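Cfl (Pectobacterium brasiliense, PDB 7A9J) probably activates carboxylic acids related to coronafacic acid by adenylation for coupling to an acceptor, as a ligase of the ATP-dependent AMP-binding family. Local coordinates at residues P342-H347 and P355-P360; V364-N369 and L378-P383; T406-R411 and L418-R423. The protein carries 1 engineered substitution. All coordinates share one frame; numbering follows the deposited sequence.

Contact 1 of 3, residues P342-H347 and P355-P360; sequences PVIYHH and PSIGWP. With R4Z (6-ethyl-1-oxidanylidene-indene-4-carboxylic acid), chain B.
Tyr345 and Trp359 form the hydrogen-bonded pair of this antiparallel contact, with strands 342-346 and 356-360 splayed at 118° between their directions. Tyr345 N gives its hydrogen to Trp359 O at 3.0 Å, and Trp359 N returns a nearly straight bond to Tyr345 O. Ile344 and Pro360 form the adjoining non-hydrogen-bonded pair. Gly358, at a positive phi, brings its CA over the imidazole of His346 in a CH-pi contact, 4.0 Å from the ring centroid. Trp359 points an edge at that same face, making a T-shaped pair with ring planes 85° apart; Trp359 CZ3 comes to 3.7 Å from His346 CE1. With CG anti to the backbone N (chi1 -158°), the His346 side chain runs along strand 356-360, where NE2 is hydrogen-bonded to Ser356 OG at 2.8 Å. Its other nitrogen, ND1, is engaged by the backbone N of Asp348, and the imidazole is thus held at both nitrogens. His347 joins the aromatic cluster by setting CE1 3.4 Å from Trp359 CZ3, the two rings being obliquely inclined. The indole NE1 is bonded to Asn415 O, and Tyr345 OH to Gln331 and Asn218. On the face carrying Ile344, CG2 of that residue packs against Ile357 CG1 at 4.1 Å. Pro342 lies at the ligand, its CB 3.3 Å from the ring ketone O01 of R4Z. The arrangement is a twisted beta hairpin whose first strand carries a classic bulge, Val343 and Ile344 both facing Tyr334, and runs directly from the R4Z pocket.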
loop_
_atom_site.group_PDB
_atom_site.type_symbol
_atom_site.label_atom_id
_atom_site.label_comp_id
_atom_site.label_asym_id
_atom_site.label_seq_id
_atom_site.Cartn_x
_atom_site.Cartn_y
_atom_site.Cartn_z
ATOM N N PRO A 342 3.294 -6.043 5.678
ATOM C CA PRO A 342 2.012 -6.765 5.590
ATOM C C PRO A 342 1.879 -7.735 6.765
ATOM O O PRO A 342 2.814 -8.486 7.107
ATOM C CB PRO A 342 2.132 -7.562 4.274
ATOM C CG PRO A 342 3.295 -6.852 3.537
ATOM C CD PRO A 342 4.258 -6.499 4.658
ATOM N N VAL A 343 0.667 -7.803 7.333
ATOM C CA VAL A 343 0.471 -8.774 8.408
ATOM C C VAL A 343 -0.683 -9.725 8.170
ATOM O O VAL A 343 -0.746 -10.763 8.818
ATOM C CB VAL A 343 0.265 -8.055 9.765
ATOM C CG1 VAL A 343 1.623 -7.380 10.152
ATOM C CG2 VAL A 343 -0.882 -7.016 9.706
ATOM N N ILE A 344 -1.650 -9.362 7.349
ATOM C CA ILE A 344 -2.808 -10.204 7.093
ATOM C C ILE A 344 -2.988 -10.258 5.582
ATOM O O ILE A 344 -2.899 -9.232 4.902
ATOM C CB ILE A 344 -4.068 -9.660 7.813
ATOM C CG1 ILE A 344 -3.896 -9.815 9.315
ATOM C CG2 ILE A 344 -5.294 -10.456 7.351
ATOM C CD1 ILE A 344 -4.892 -8.929 10.189
ATOM N N TYR A 345 -3.205 -11.451 5.069
ATOM C CA TYR A 345 -3.199 -11.671 3.643
ATOM C C TYR A 345 -4.405 -12.486 3.234
ATOM O O TYR A 345 -4.675 -13.529 3.830
ATOM C CB TYR A 345 -1.899 -12.372 3.304
ATOM C CG TYR A 345 -1.770 -12.943 1.911
ATOM C CD1 TYR A 345 -2.062 -12.188 0.794
ATOM C CD2 TYR A 345 -1.327 -14.254 1.741
ATOM C CE1 TYR A 345 -1.930 -12.718 -0.515
ATOM C CE2 TYR A 345 -1.201 -14.817 0.454
ATOM C CZ TYR A 345 -1.503 -14.030 -0.669
ATOM O OH TYR A 345 -1.343 -14.586 -1.923
ATOM N N HIS A 346 -5.124 -12.004 2.215
ATOM C CA HIS A 346 -6.274 -12.716 1.710
ATOM C C HIS A 346 -5.921 -13.252 0.334
ATOM O O HIS A 346 -5.872 -12.497 -0.638
ATOM C CB HIS A 346 -7.510 -11.811 1.664
ATOM C CG HIS A 346 -8.763 -12.595 1.672
ATOM N ND1 HIS A 346 -8.839 -13.856 1.117
ATOM C CD2 HIS A 346 -9.980 -12.346 2.233
ATOM C CE1 HIS A 346 -10.056 -14.351 1.337
ATOM N NE2 HIS A 346 -10.752 -13.466 2.034
ATOM N N HIS A 347 -5.610 -14.542 0.256
ATOM C CA HIS A 347 -5.157 -15.066 -1.028
ATOM C C HIS A 347 -6.317 -15.354 -1.976
ATOM O O HIS A 347 -6.082 -15.741 -3.093
ATOM C CB HIS A 347 -4.337 -16.342 -0.778
ATOM C CG HIS A 347 -5.112 -17.385 -0.069
ATOM N ND1 HIS A 347 -5.202 -17.414 1.306
ATOM C CD2 HIS A 347 -5.852 -18.417 -0.533
ATOM C CE1 HIS A 347 -5.965 -18.442 1.669
ATOM N NE2 HIS A 347 -6.388 -19.058 0.577
ATOM N N PRO A 355 -17.636 -9.894 3.599
ATOM C CA PRO A 355 -16.429 -9.068 3.665
ATOM C C PRO A 355 -15.391 -9.648 4.610
ATOM O O PRO A 355 -15.687 -10.049 5.737
ATOM C CB PRO A 355 -16.952 -7.709 4.159
ATOM C CG PRO A 355 -18.369 -7.708 3.754
ATOM C CD PRO A 355 -18.824 -9.141 4.086
ATOM N N SER A 356 -14.188 -9.794 4.100
ATOM C CA SER A 356 -13.144 -10.411 4.888
ATOM C C SER A 356 -11.764 -9.881 4.509
ATOM O O SER A 356 -11.517 -9.336 3.422
ATOM C CB SER A 356 -13.207 -11.963 4.757
ATOM O OG SER A 356 -12.828 -12.332 3.447
ATOM N N ILE A 357 -10.873 -9.955 5.475
ATOM C CA ILE A 357 -9.509 -9.543 5.198
ATOM C C ILE A 357 -8.499 -10.665 5.178
ATOM O O ILE A 357 -7.307 -10.403 4.842
ATOM C CB ILE A 357 -9.014 -8.449 6.143
ATOM C CG1 ILE A 357 -9.067 -8.938 7.597
ATOM C CG2 ILE A 357 -9.796 -7.167 5.865
ATOM C CD1 ILE A 357 -8.587 -7.863 8.551
ATOM N N GLY A 358 -8.879 -11.891 5.443
ATOM C CA GLY A 358 -7.892 -12.929 5.245
ATOM C C GLY A 358 -7.260 -13.444 6.533
ATOM O O GLY A 358 -7.835 -13.334 7.637
ATOM N N TRP A 359 -6.054 -13.969 6.412
ATOM C CA TRP A 359 -5.424 -14.724 7.459
ATOM C C TRP A 359 -4.159 -14.031 7.944
ATOM O O TRP A 359 -3.347 -13.594 7.116
ATOM C CB TRP A 359 -5.056 -16.134 6.962
ATOM C CG TRP A 359 -6.220 -17.031 6.742
ATOM C CD1 TRP A 359 -6.711 -17.950 7.645
ATOM C CD2 TRP A 359 -7.148 -17.042 5.616
ATOM N NE1 TRP A 359 -7.815 -18.564 7.133
ATOM C CE2 TRP A 359 -8.098 -18.046 5.895
ATOM C CE3 TRP A 359 -7.190 -16.382 4.373
ATOM C CZ2 TRP A 359 -9.163 -18.358 5.016
ATOM C CZ3 TRP A 359 -8.237 -16.680 3.496
ATOM C CH2 TRP A 359 -9.228 -17.648 3.848
ATOM N N PRO A 360 -3.846 -14.119 9.236
ATOM C CA PRO A 360 -2.532 -13.616 9.700
ATOM C C PRO A 360 -1.394 -14.362 9.029
ATOM O O PRO A 360 -1.408 -15.587 8.873
ATOM C CB PRO A 360 -2.548 -13.902 11.219
ATOM C CG PRO A 360 -4.081 -13.816 11.555
ATOM C CD PRO A 360 -4.727 -14.522 10.360
HETATM C C13 R4Z B . 3.903 -1.463 5.545
HETATM C C15 R4Z B . 2.046 -2.693 4.331
HETATM C C02 R4Z B . 0.141 -3.798 2.950
HETATM C C03 R4Z B . -0.878 -3.448 2.065
HETATM C C04 R4Z B . -0.852 -1.919 2.016
HETATM C C05 R4Z B . 0.955 -2.739 3.478
HETATM C C06 R4Z B . 0.430 -1.541 2.933
HETATM C C07 R4Z B . 1.051 -0.341 3.259
HETATM C C08 R4Z B . 0.501 0.973 2.679
HETATM C C11 R4Z B . 2.173 -0.314 4.086
HETATM C C12 R4Z B . 2.692 -1.493 4.637
HETATM C C14 R4Z B . 5.210 -1.305 4.715
HETATM O O01 R4Z B . 0.325 -4.946 3.258
HETATM O O09 R4Z B . 1.240 1.991 2.751
HETATM O O10 R4Z B . -0.657 1.062 2.158
#

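Contact 2 of 3, residues V364-N369 and L378-P383; sequences VEIKIN and LLIRSP
Leu379, Glu365 and Arg381 bury more surface in this contact than their neighbours, all on one face of an antiparallel pair whose strand directions lie 157° apart. Glu365 and Arg381 are joined twice. Their backbones exchange two N-H...O bonds, and above these the side chains form a side-on salt bridge, NE and NH2 each taking a different carboxylate oxygen. Arg381 NH2 meets Glu365 OE1 at 2.8 Å, on the syn side, though out of the carboxylate plane, and within the guanidinium plane. Arg381 NE reaches Glu365 OE2 at 2.9 Å from above the carboxylate plane; the two flat groups are turned 37° from each other. A bend at chi3 (61°) in the otherwise extended arginine chain brings this edge back onto the glutamate, while NH1 bonds to Asp401 O; the guanidinium is therefore fixed in rotation from two directions. Leu379 pairs with Lys367 through a second couple of backbone bonds. Leu379 CB lies over Lys367 O at 3.4 Å, and Leu379 CD1 turns to the aliphatic Lys367 CE at 3.8 Å. Asn369 OD1 sits beside the same methyl. Ile366 and Ile380 lie on the reverse face; Ile366 CB rests 3.9 Å from Leu378 CD1. At the far end Val364 CG2 packs on Pro383 CD at 3.6 Å. Trp403 lies across the face of Glu365, Leu379 and Arg381 and makes a cation-pi contact with Lys367. The face of Ile366 and Leu378 looks to strand 408-412, Ile344 of strand 342-346 touches Leu378 and Ile380, and Leu212 of helix 203-214 meets Val364 and Pro383.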
loop_
_atom_site.group_PDB
_atom_site.type_symbol
_atom_site.label_atom_id
_atom_site.label_comp_id
_atom_site.label_asym_id
_atom_site.label_seq_id
_atom_site.Cartn_x
_atom_site.Cartn_y
_atom_site.Cartn_z
ATOM N N VAL A 364 2.590 -13.623 12.863
ATOM C CA VAL A 364 1.708 -12.536 13.265
ATOM C C VAL A 364 0.769 -13.044 14.364
ATOM O O VAL A 364 0.205 -14.149 14.268
ATOM C CB VAL A 364 0.927 -12.004 12.044
ATOM C CG1 VAL A 364 -0.133 -10.959 12.440
ATOM C CG2 VAL A 364 1.902 -11.367 11.028
ATOM N N GLU A 365 0.664 -12.277 15.450
ATOM C CA GLU A 365 -0.250 -12.600 16.542
ATOM C C GLU A 365 -1.417 -11.642 16.512
ATOM O O GLU A 365 -1.223 -10.447 16.298
ATOM C CB GLU A 365 0.450 -12.477 17.900
ATOM C CG GLU A 365 1.834 -13.160 17.976
ATOM C CD GLU A 365 2.598 -12.652 19.185
ATOM O OE1 GLU A 365 2.224 -13.063 20.315
ATOM O OE2 GLU A 365 3.497 -11.801 19.021
ATOM N N ILE A 366 -2.628 -12.147 16.764
ATOM C CA ILE A 366 -3.752 -11.220 16.799
ATOM C C ILE A 366 -4.491 -11.434 18.091
ATOM O O ILE A 366 -4.425 -12.513 18.694
ATOM C CB ILE A 366 -4.720 -11.357 15.597
ATOM C CG1 ILE A 366 -5.405 -12.710 15.589
ATOM C CG2 ILE A 366 -3.997 -11.084 14.221
ATOM C CD1 ILE A 366 -6.766 -12.590 15.069
ATOM N N LYS A 367 -5.162 -10.374 18.539
ATOM C CA LYS A 367 -6.096 -10.466 19.634
ATOM C C LYS A 367 -7.342 -9.702 19.222
ATOM O O LYS A 367 -7.260 -8.649 18.578
ATOM C CB LYS A 367 -5.489 -9.915 20.944
ATOM C CG LYS A 367 -6.489 -9.532 22.014
ATOM C CD LYS A 367 -5.799 -9.339 23.367
ATOM C CE LYS A 367 -4.515 -8.517 23.216
ATOM N NZ LYS A 367 -3.929 -8.201 24.557
ATOM N N ILE A 368 -8.493 -10.243 19.558
ATOM C CA ILE A 368 -9.755 -9.595 19.256
ATOM C C ILE A 368 -10.350 -9.178 20.577
ATOM O O ILE A 368 -10.577 -10.005 21.471
ATOM C CB ILE A 368 -10.686 -10.514 18.458
ATOM C CG1 ILE A 368 -9.991 -10.869 17.128
ATOM C CG2 ILE A 368 -12.016 -9.835 18.228
ATOM C CD1 ILE A 368 -10.563 -12.046 16.426
ATOM N N ASN A 369 -10.558 -7.885 20.718
ATOM C CA ASN A 369 -10.904 -7.331 22.016
ATOM C C ASN A 369 -12.199 -7.947 22.507
ATOM O O ASN A 369 -13.164 -8.019 21.752
ATOM C CB ASN A 369 -11.005 -5.822 21.859
ATOM C CG ASN A 369 -10.303 -5.106 22.947
ATOM O OD1 ASN A 369 -9.145 -4.694 22.812
ATOM N ND2 ASN A 369 -10.977 -4.986 24.063
ATOM N N LEU A 378 -9.726 -5.545 16.270
ATOM C CA LEU A 378 -8.534 -6.301 15.899
ATOM C C LEU A 378 -7.296 -5.599 16.445
ATOM O O LEU A 378 -7.057 -4.422 16.132
ATOM C CB LEU A 378 -8.430 -6.423 14.387
ATOM C CG LEU A 378 -7.168 -7.018 13.843
ATOM C CD1 LEU A 378 -7.037 -8.420 14.391
ATOM C CD2 LEU A 378 -7.288 -6.977 12.304
ATOM N N LEU A 379 -6.540 -6.326 17.265
ATOM C CA LEU A 379 -5.231 -5.930 17.766
ATOM C C LEU A 379 -4.164 -6.842 17.171
ATOM O O LEU A 379 -4.381 -8.045 17.019
ATOM C CB LEU A 379 -5.191 -6.035 19.296
ATOM C CG LEU A 379 -6.359 -5.460 20.103
ATOM C CD1 LEU A 379 -6.091 -5.520 21.599
ATOM C CD2 LEU A 379 -6.566 -4.062 19.651
ATOM N N ILE A 380 -2.999 -6.289 16.838
ATOM C CA ILE A 380 -2.012 -7.058 16.081
ATOM C C ILE A 380 -0.633 -6.860 16.692
ATOM O O ILE A 380 -0.251 -5.737 17.032
ATOM C CB ILE A 380 -1.973 -6.687 14.578
ATOM C CG1 ILE A 380 -3.353 -6.911 13.940
ATOM C CG2 ILE A 380 -0.874 -7.543 13.827
ATOM C CD1 ILE A 380 -3.462 -6.215 12.610
ATOM N N ARG A 381 0.115 -7.954 16.819
ATOM C CA ARG A 381 1.543 -7.883 17.056
ATOM C C ARG A 381 2.281 -8.558 15.892
ATOM O O ARG A 381 1.929 -9.673 15.485
ATOM C CB ARG A 381 1.885 -8.533 18.402
ATOM C CG ARG A 381 3.288 -8.242 18.888
ATOM C CD ARG A 381 3.275 -8.337 20.444
ATOM N NE ARG A 381 2.879 -9.674 20.879
ATOM C CZ ARG A 381 2.594 -10.006 22.135
ATOM N NH1 ARG A 381 2.663 -9.092 23.091
ATOM N NH2 ARG A 381 2.245 -11.260 22.431
ATOM N N SER A 382 3.265 -7.875 15.356
ATOM C CA SER A 382 3.930 -8.351 14.135
ATOM C C SER A 382 5.315 -8.935 14.442
ATOM O O SER A 382 5.972 -8.494 15.399
ATOM C CB SER A 382 4.066 -7.197 13.130
ATOM O OG SER A 382 4.965 -7.575 12.082
ATOM N N PRO A 383 5.761 -9.961 13.695
ATOM C CA PRO A 383 7.142 -10.441 13.871
ATOM C C PRO A 383 8.167 -9.473 13.340
ATOM O O PRO A 383 9.359 -9.609 13.668
ATOM C CB PRO A 383 7.169 -11.766 13.096
ATOM C CG PRO A 383 6.206 -11.526 11.955
ATOM C CD PRO A 383 5.066 -10.723 12.642
#

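Contact 3 of 3, residues T406-R411 and L418-R423; sequences TGDLVR and LIFLGR
Leu409 and Leu421 lie at the centre of a beta hairpin in which strand 408-412 turns back as strand 418-423, the directions of the paired segments being 138° apart. The corner leading into it is Thr406, Gly407 and Asp408, the Thr-Gly-Asp signature of the AMP-forming ligases, and the hairpin ends on Gly422 and Arg423, where the family's Gly-Arg motif begins. Backbone bonds come first. Arg411 and Ile419 exchange N-H...O bonds, whereas Leu409 splits its pair: its N meets Gly422 O at 2.8 Å, and its O accepts from Leu421 N. One residue thus faces two, consistent with a beta bulge, with Gly422 at a positive phi of 98°. Apolar contacts follow. Leu409 CB touches Leu421 CB at 3.8 Å, while Val410 CG2 lies 4.2 Å from Leu418 CD2. Two flat groups meet other side chains. Arg411 and Ile419 run side by side, Ile419 CG2 resting over the guanidinium face 3.7 Å from Arg411 NH2, while NH1 bonds to Asn375. Phe420 turns an edge toward the carboxylate of Asp408, Phe420 CE1 lying 3.7 Å from Asp408 CG, and the planes of ring and carboxylate are 70° apart. Polar side-chain bonds cluster at the corner. Thr406 OG1 accepts from Asp408 N in an ST turn and also bonds to Leu378 O. Asp408 OD1 is taken by Tyr334 OH, which leaves OD2 to Arg423. The bends at chi2 and chi3 of the arginine fold its end back over Gly407, whose O stands above the guanidinium centre. There a single nitrogen, Arg423 NH1, makes a bent hydrogen bond to Thr406 O at 3.0 Å and the salt bridge to Asp408 OD2 at 2.9 Å, which it meets from above the carboxylate plane.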
loop_
_atom_site.group_PDB
_atom_site.type_symbol
_atom_site.label_atom_id
_atom_site.label_comp_id
_atom_site.label_asym_id
_atom_site.label_seq_id
_atom_site.Cartn_x
_atom_site.Cartn_y
_atom_site.Cartn_z
ATOM N N THR A 406 -5.984 -1.489 15.733
ATOM C CA THR A 406 -6.199 -1.100 14.341
ATOM C C THR A 406 -7.391 -0.163 14.140
ATOM O O THR A 406 -7.470 0.481 13.082
ATOM C CB THR A 406 -6.465 -2.323 13.488
ATOM O OG1 THR A 406 -7.664 -2.941 13.984
ATOM C CG2 THR A 406 -5.288 -3.332 13.551
ATOM N N GLY A 407 -8.349 -0.143 15.055
ATOM C CA GLY A 407 -9.597 0.557 14.870
ATOM C C GLY A 407 -10.599 -0.182 14.009
ATOM O O GLY A 407 -11.666 0.372 13.738
ATOM N N ASP A 408 -10.280 -1.410 13.587
ATOM C CA ASP A 408 -11.131 -2.255 12.744
ATOM C C ASP A 408 -11.757 -3.363 13.583
ATOM O O ASP A 408 -11.107 -3.936 14.453
ATOM C CB ASP A 408 -10.339 -2.874 11.604
ATOM C CG ASP A 408 -9.858 -1.825 10.582
ATOM O OD1 ASP A 408 -8.780 -2.034 10.002
ATOM O OD2 ASP A 408 -10.557 -0.764 10.467
ATOM N N LEU A 409 -13.026 -3.629 13.328
ATOM C CA LEU A 409 -13.783 -4.698 13.975
ATOM C C LEU A 409 -13.708 -5.969 13.137
ATOM O O LEU A 409 -13.820 -5.916 11.914
ATOM C CB LEU A 409 -15.219 -4.292 14.084
ATOM C CG LEU A 409 -15.449 -3.058 14.953
ATOM C CD1 LEU A 409 -16.944 -2.773 15.069
ATOM C CD2 LEU A 409 -14.902 -3.365 16.339
ATOM N N VAL A 410 -13.549 -7.107 13.791
ATOM C CA VAL A 410 -13.445 -8.379 13.073
ATOM C C VAL A 410 -14.130 -9.470 13.893
ATOM O O VAL A 410 -14.476 -9.310 15.075
ATOM C CB VAL A 410 -11.998 -8.823 12.782
ATOM C CG1 VAL A 410 -11.274 -7.843 11.833
ATOM C CG2 VAL A 410 -11.246 -9.023 14.114
ATOM N N ARG A 411 -14.295 -10.618 13.234
ATOM C CA ARG A 411 -14.685 -11.854 13.868
ATOM C C ARG A 411 -13.825 -12.920 13.233
ATOM O O ARG A 411 -13.599 -12.872 12.026
ATOM C CB ARG A 411 -16.170 -12.194 13.635
ATOM C CG ARG A 411 -16.524 -13.553 14.130
ATOM C CD ARG A 411 -18.010 -13.819 13.945
ATOM N NE ARG A 411 -18.419 -13.817 12.530
ATOM C CZ ARG A 411 -19.211 -12.876 12.006
ATOM N NH1 ARG A 411 -19.636 -11.857 12.748
ATOM N NH2 ARG A 411 -19.592 -12.965 10.743
ATOM N N LEU A 418 -10.384 -13.722 8.988
ATOM C CA LEU A 418 -10.897 -12.563 9.737
ATOM C C LEU A 418 -12.002 -11.943 8.910
ATOM O O LEU A 418 -11.780 -11.302 7.893
ATOM C CB LEU A 418 -9.766 -11.577 10.002
ATOM C CG LEU A 418 -8.773 -12.295 10.941
ATOM C CD1 LEU A 418 -7.539 -11.413 10.979
ATOM C CD2 LEU A 418 -9.379 -12.395 12.407
ATOM N N ILE A 419 -13.227 -12.195 9.326
ATOM C CA ILE A 419 -14.359 -11.473 8.774
ATOM C C ILE A 419 -14.273 -10.007 9.154
ATOM O O ILE A 419 -14.025 -9.649 10.317
ATOM C CB ILE A 419 -15.654 -12.122 9.300
ATOM C CG1 ILE A 419 -15.809 -13.536 8.805
ATOM C CG2 ILE A 419 -16.818 -11.272 8.908
ATOM C CD1 ILE A 419 -15.526 -13.840 7.317
ATOM N N PHE A 420 -14.557 -9.139 8.215
ATOM C CA PHE A 420 -14.361 -7.714 8.424
ATOM C C PHE A 420 -15.698 -7.053 8.701
ATOM O O PHE A 420 -16.637 -7.172 7.910
ATOM C CB PHE A 420 -13.661 -7.075 7.212
ATOM C CG PHE A 420 -13.290 -5.648 7.429
ATOM C CD1 PHE A 420 -12.137 -5.344 8.143
ATOM C CD2 PHE A 420 -13.990 -4.638 6.810
ATOM C CE1 PHE A 420 -11.760 -4.027 8.307
ATOM C CE2 PHE A 420 -13.609 -3.305 6.977
ATOM C CZ PHE A 420 -12.522 -3.016 7.738
ATOM N N LEU A 421 -15.783 -6.394 9.846
ATOM C CA LEU A 421 -17.040 -5.798 10.270
ATOM C C LEU A 421 -16.988 -4.287 10.178
ATOM O O LEU A 421 -17.917 -3.588 10.663
ATOM C CB LEU A 421 -17.390 -6.243 11.703
ATOM C CG LEU A 421 -17.470 -7.763 11.761
ATOM C CD1 LEU A 421 -17.746 -8.205 13.164
ATOM C CD2 LEU A 421 -18.616 -8.181 10.869
ATOM N N GLY A 422 -15.924 -3.752 9.600
ATOM C CA GLY A 422 -15.858 -2.321 9.370
ATOM C C GLY A 422 -15.067 -1.600 10.450
ATOM O O GLY A 422 -14.470 -2.191 11.358
ATOM N N ARG A 423 -14.987 -0.291 10.273
ATOM C CA ARG A 423 -14.370 0.552 11.291
ATOM C C ARG A 423 -15.205 0.568 12.563
ATOM O O ARG A 423 -16.441 0.640 12.532
ATOM C CB ARG A 423 -14.244 1.987 10.786
ATOM C CG ARG A 423 -13.419 2.113 9.551
ATOM C CD ARG A 423 -11.983 1.931 9.886
ATOM N NE ARG A 423 -11.486 2.912 10.855
ATOM C CZ ARG A 423 -10.309 2.821 11.485
ATOM N NH1 ARG A 423 -9.486 1.768 11.274
ATOM N NH2 ARG A 423 -9.974 3.778 12.353
#

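How the contacts relate
From the N terminus the contacts close in series, three successive hairpins that neither nest nor cross. Contact 1 closes the loop after strand 342-346; its second strand leads directly into contact 2, which closes the turn between strands 365-368 and 376-381. Contact 3 then closes the last turn, between strands 408-412 and 418-423. In space the strands interlock. Strand 376-381 lies beside 408-412, with Leu378 N bonded to Asp408 O, and strand 418-423 returns to pair with 356-360 through Gly358 O and Leu418 N. Val343 packs on Ser382, and Ile366 on Leu418, tying the surface hairpin of contact 2 to strand 342-346, which reaches the ligand pocket at Pro342, and to strand 418-423.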